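Local coordinates for protein pilus tip adhesin Cpa (Streptococcus pyogenes, PDB 4C0Z) that sits at the pilus tip and, through reactive thioester bonds, can attach covalently to host-cell surface targets, mediating streptococcal adhesion, at residues I[54-62]-I[130-141]. Residues are numbered along the deposited sequence; the frame is centred on the assembly and turned at random.
Sequences YCFNLTKHF and TQNAIWYYTDSS. With SPD (spermidine), chain B.
Tyr54 lays its ring across the start of the 130-141 segment, where Thr130 CG2 stands over one face, 3.9 Å from the centroid of the Tyr54 ring. The ring's edge meets the Gln131 amide, whose plane is turned 69° from it; the phenol OH is hydrogen-bonded to Tyr110 O. Gln131 extends with CG anti to its own N and then bends at chi2, which carries the amide to the backbone of Cys55. There Gln131 OE1 accepts from Cys55 N at 3.0 Å, in the carbonyl plane on a lone pair, while Gln131 NE2 donates to Cys55 O at 2.9 Å along a more bent path (136° at the hydrogen). Both bonds thus fix the backbone of the cysteine that forms the isoglutamyl thioester with Gln204, on the barrel strand 51-56 of the thioester domain. Trp135 is sandwiched: Gln131 CG lies against one face and Leu58 CD2 against the other, the latter 3.5 Å from the centroid of the Trp135 five-membered ring and 10° off its normal. Cys55 SG approaches the edge of the indole, 3.6 Å from Trp135 CZ2. Cys55, Leu58 and Trp135 all line the spermidine pocket, and spermidine C9 lies close to the sulfur and the indole. Leu58 also rests its CG on the Asp139 side chain. That carboxylate, just past the helix, accepts the N-H groups of the first two residues of the type I turn 57-60: Asn57 N reaches Asp139 OD1 at 3.0 Å on its syn lone pair, whereas Leu58 N meets Asp139 OD2, also at 3.0 Å, from above the plane. Asn57 O accepts from spermidine N10.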
loop_
_atom_site.group_PDB
_atom_site.type_symbol
_atom_site.label_atom_id
_atom_site.label_comp_id
_atom_site.label_asym_id
_atom_site.label_seq_id
_atom_site.Cartn_x
_atom_site.Cartn_y
_atom_site.Cartn_z
ATOM N N TYR I 54 10.469 4.225 8.999
ATOM C CA TYR I 54 9.065 4.168 8.606
ATOM C C TYR I 54 9.037 4.313 7.099
ATOM O O TYR I 54 9.857 5.044 6.531
ATOM C CB TYR I 54 8.233 5.260 9.316
ATOM C CG TYR I 54 8.113 4.996 10.803
ATOM C CD1 TYR I 54 7.140 4.131 11.299
ATOM C CD2 TYR I 54 9.040 5.525 11.706
ATOM C CE1 TYR I 54 7.067 3.823 12.657
ATOM C CE2 TYR I 54 8.962 5.249 13.076
ATOM C CZ TYR I 54 7.974 4.392 13.548
ATOM O OH TYR I 54 7.862 4.131 14.898
ATOM N N CYS I 55 8.124 3.600 6.449
ATOM C CA CYS I 55 8.027 3.612 5.001
ATOM C C CYS I 55 7.020 4.605 4.466
ATOM O O CYS I 55 6.154 5.084 5.201
ATOM C CB CYS I 55 7.748 2.206 4.473
ATOM S SG CYS I 55 6.149 1.537 4.976
ATOM N N PHE I 56 7.111 4.863 3.158
ATOM C CA PHE I 56 6.160 5.634 2.367
ATOM C C PHE I 56 6.105 5.049 0.962
ATOM O O PHE I 56 6.936 4.199 0.656
ATOM C CB PHE I 56 6.383 7.143 2.437
ATOM C CG PHE I 56 7.656 7.734 1.900
ATOM C CD1 PHE I 56 8.812 7.752 2.676
ATOM C CD2 PHE I 56 7.661 8.421 0.693
ATOM C CE1 PHE I 56 9.966 8.397 2.225
ATOM C CE2 PHE I 56 8.819 9.065 0.241
ATOM C CZ PHE I 56 9.960 9.057 1.013
ATOM N N ASN I 57 5.115 5.458 0.124
ATOM C CA ASN I 57 4.785 4.924 -1.211
ATOM C C ASN I 57 4.005 3.627 -1.009
ATOM O O ASN I 57 4.553 2.529 -1.143
ATOM C CB ASN I 57 5.991 4.690 -2.116
ATOM C CG ASN I 57 6.930 5.871 -2.246
ATOM O OD1 ASN I 57 8.066 5.832 -1.797
ATOM N ND2 ASN I 57 6.500 6.921 -2.876
ATOM N N LEU I 58 2.719 3.758 -0.656
ATOM C CA LEU I 58 1.838 2.625 -0.378
ATOM C C LEU I 58 1.672 1.637 -1.518
ATOM O O LEU I 58 1.332 0.486 -1.266
ATOM C CB LEU I 58 0.457 3.115 0.091
ATOM C CG LEU I 58 0.376 3.743 1.468
ATOM C CD1 LEU I 58 -1.037 4.253 1.724
ATOM C CD2 LEU I 58 0.769 2.742 2.534
ATOM N N THR I 59 1.875 2.064 -2.761
ATOM C CA THR I 59 1.659 1.180 -3.909
ATOM C C THR I 59 2.937 0.411 -4.284
ATOM O O THR I 59 2.908 -0.364 -5.230
ATOM C CB THR I 59 1.026 1.938 -5.101
ATOM O OG1 THR I 59 1.999 2.821 -5.638
ATOM C CG2 THR I 59 -0.207 2.724 -4.710
ATOM N N LYS I 60 4.030 0.593 -3.529
ATOM C CA LYS I 60 5.308 -0.110 -3.747
ATOM C C LYS I 60 5.494 -1.233 -2.737
ATOM O O LYS I 60 4.645 -1.396 -1.871
ATOM C CB LYS I 60 6.498 0.869 -3.789
ATOM C CG LYS I 60 6.380 1.792 -5.003
ATOM C CD LYS I 60 7.483 2.803 -5.040
ATOM C CE LYS I 60 7.376 3.593 -6.323
ATOM N NZ LYS I 60 8.670 4.233 -6.668
ATOM N N HIS I 61 6.546 -2.057 -2.887
ATOM C CA HIS I 61 6.774 -3.217 -2.024
ATOM C C HIS I 61 7.385 -2.838 -0.699
ATOM O O HIS I 61 8.284 -1.998 -0.644
ATOM C CB HIS I 61 7.711 -4.242 -2.696
ATOM C CG HIS I 61 7.084 -5.066 -3.769
ATOM N ND1 HIS I 61 6.325 -6.176 -3.472
ATOM C CD2 HIS I 61 7.156 -4.931 -5.114
ATOM C CE1 HIS I 61 5.922 -6.656 -4.639
ATOM N NE2 HIS I 61 6.424 -5.955 -5.658
ATOM N N PHE I 62 6.952 -3.536 0.372
ATOM C CA PHE I 62 7.552 -3.380 1.696
ATOM C C PHE I 62 9.018 -3.832 1.599
ATOM O O PHE I 62 9.290 -4.767 0.854
ATOM C CB PHE I 62 6.870 -4.341 2.708
ATOM C CG PHE I 62 5.656 -3.806 3.433
ATOM C CD1 PHE I 62 5.782 -2.797 4.379
ATOM C CD2 PHE I 62 4.393 -4.362 3.213
ATOM C CE1 PHE I 62 4.663 -2.303 5.049
ATOM C CE2 PHE I 62 3.284 -3.886 3.900
ATOM C CZ PHE I 62 3.431 -2.852 4.820
ATOM N N THR I 130 2.427 4.949 14.792
ATOM C CA THR I 130 3.379 5.907 14.217
ATOM C C THR I 130 3.394 5.813 12.685
ATOM O O THR I 130 3.285 6.839 12.005
ATOM C CB THR I 130 4.766 5.735 14.836
ATOM O OG1 THR I 130 4.635 5.683 16.257
ATOM C CG2 THR I 130 5.727 6.852 14.436
ATOM N N GLN I 131 3.490 4.583 12.158
ATOM C CA GLN I 131 3.487 4.309 10.722
ATOM C C GLN I 131 2.223 4.837 10.039
ATOM O O GLN I 131 2.316 5.446 8.969
ATOM C CB GLN I 131 3.708 2.814 10.445
ATOM C CG GLN I 131 3.761 2.440 8.948
ATOM C CD GLN I 131 4.949 3.050 8.258
ATOM O OE1 GLN I 131 6.044 2.503 8.303
ATOM N NE2 GLN I 131 4.774 4.220 7.641
ATOM N N ASN I 132 1.059 4.617 10.675
ATOM C CA ASN I 132 -0.229 5.103 10.189
ATOM C C ASN I 132 -0.305 6.620 10.178
ATOM O O ASN I 132 -0.833 7.177 9.226
ATOM C CB ASN I 132 -1.384 4.459 10.943
ATOM C CG ASN I 132 -1.793 3.167 10.270
ATOM O OD1 ASN I 132 -2.702 3.159 9.460
ATOM N ND2 ASN I 132 -1.051 2.075 10.469
ATOM N N ALA I 133 0.297 7.289 11.178
ATOM C CA ALA I 133 0.374 8.749 11.232
ATOM C C ALA I 133 1.319 9.268 10.117
ATOM O O ALA I 133 0.999 10.251 9.447
ATOM C CB ALA I 133 0.847 9.201 12.603
ATOM N N ILE I 134 2.440 8.569 9.879
ATOM C CA ILE I 134 3.379 8.883 8.789
ATOM C C ILE I 134 2.678 8.794 7.407
ATOM O O ILE I 134 2.747 9.752 6.627
ATOM C CB ILE I 134 4.661 7.990 8.865
ATOM C CG1 ILE I 134 5.573 8.382 10.097
ATOM C CG2 ILE I 134 5.449 7.990 7.538
ATOM C CD1 ILE I 134 6.214 9.788 10.059
ATOM N N TRP I 135 1.974 7.674 7.142
ATOM C CA TRP I 135 1.242 7.439 5.886
ATOM C C TRP I 135 0.190 8.492 5.618
ATOM O O TRP I 135 -0.041 8.817 4.455
ATOM C CB TRP I 135 0.589 6.053 5.854
ATOM C CG TRP I 135 1.540 4.924 5.636
ATOM C CD1 TRP I 135 2.680 4.942 4.892
ATOM C CD2 TRP I 135 1.349 3.564 6.044
ATOM N NE1 TRP I 135 3.243 3.697 4.868
ATOM C CE2 TRP I 135 2.451 2.829 5.569
ATOM C CE3 TRP I 135 0.365 2.901 6.792
ATOM C CZ2 TRP I 135 2.603 1.472 5.820
ATOM C CZ3 TRP I 135 0.523 1.561 7.051
ATOM C CH2 TRP I 135 1.615 0.850 6.547
ATOM N N TYR I 136 -0.445 9.027 6.688
ATOM C CA TYR I 136 -1.434 10.088 6.582
ATOM C C TYR I 136 -0.802 11.296 5.845
ATOM O O TYR I 136 -1.450 11.906 4.999
ATOM C CB TYR I 136 -1.930 10.492 7.995
ATOM C CG TYR I 136 -2.907 11.645 8.004
ATOM C CD1 TYR I 136 -4.252 11.448 7.709
ATOM C CD2 TYR I 136 -2.492 12.931 8.323
ATOM C CE1 TYR I 136 -5.158 12.508 7.725
ATOM C CE2 TYR I 136 -3.388 14.000 8.337
ATOM C CZ TYR I 136 -4.718 13.785 8.031
ATOM O OH TYR I 136 -5.602 14.830 8.025
ATOM N N TYR I 137 0.472 11.608 6.144
ATOM C CA TYR I 137 1.160 12.738 5.517
ATOM C C TYR I 137 1.889 12.379 4.231
ATOM O O TYR I 137 1.791 13.125 3.261
ATOM C CB TYR I 137 2.106 13.433 6.510
ATOM C CG TYR I 137 1.355 14.247 7.540
ATOM C CD1 TYR I 137 0.820 15.494 7.220
ATOM C CD2 TYR I 137 1.121 13.746 8.818
ATOM C CE1 TYR I 137 0.083 16.224 8.152
ATOM C CE2 TYR I 137 0.411 14.480 9.769
ATOM C CZ TYR I 137 -0.107 15.717 9.431
ATOM O OH TYR I 137 -0.823 16.409 10.373
ATOM N N THR I 138 2.621 11.271 4.215
ATOM C CA THR I 138 3.426 10.889 3.050
ATOM C C THR I 138 2.622 10.386 1.851
ATOM O O THR I 138 3.062 10.540 0.709
ATOM C CB THR I 138 4.442 9.824 3.439
ATOM O OG1 THR I 138 3.753 8.640 3.835
ATOM C CG2 THR I 138 5.413 10.294 4.503
ATOM N N ASP I 139 1.477 9.748 2.112
ATOM C CA ASP I 139 0.663 9.122 1.073
ATOM C C ASP I 139 -0.785 9.583 1.066
ATOM O O ASP I 139 -1.594 9.003 0.345
ATOM C CB ASP I 139 0.738 7.602 1.255
ATOM C CG ASP I 139 2.052 7.029 0.797
ATOM O OD1 ASP I 139 3.002 6.988 1.618
ATOM O OD2 ASP I 139 2.167 6.701 -0.405
ATOM N N SER I 140 -1.108 10.622 1.846
ATOM C CA SER I 140 -2.467 11.162 2.006
ATOM C C SER I 140 -3.472 10.031 2.313
ATOM O O SER I 140 -4.562 9.990 1.729
ATOM C CB SER I 140 -2.888 12.003 0.795
ATOM O OG SER I 140 -1.976 13.059 0.550
ATOM N N SER I 141 -3.076 9.074 3.191
ATOM C CA SER I 141 -3.971 7.971 3.535
ATOM C C SER I 141 -5.175 8.495 4.307
ATOM O O SER I 141 -5.041 9.395 5.144
ATOM C CB SER I 141 -3.252 6.847 4.264
ATOM O OG SER I 141 -2.984 7.203 5.607
HETATM N N1 SPD B . -1.621 -4.295 -1.855
HETATM C C2 SPD B . -1.204 -3.334 -2.868
HETATM C C3 SPD B . 0.004 -2.519 -2.374
HETATM C C4 SPD B . 1.002 -3.370 -1.607
HETATM C C5 SPD B . 2.015 -2.402 -1.004
HETATM N N6 SPD B . 2.210 -2.645 0.416
HETATM C C7 SPD B . 3.318 -1.822 0.972
HETATM C C8 SPD B . 2.740 -0.643 1.823
HETATM C C9 SPD B . 3.898 0.243 2.374
HETATM N N10 SPD B . 4.877 0.621 1.347
#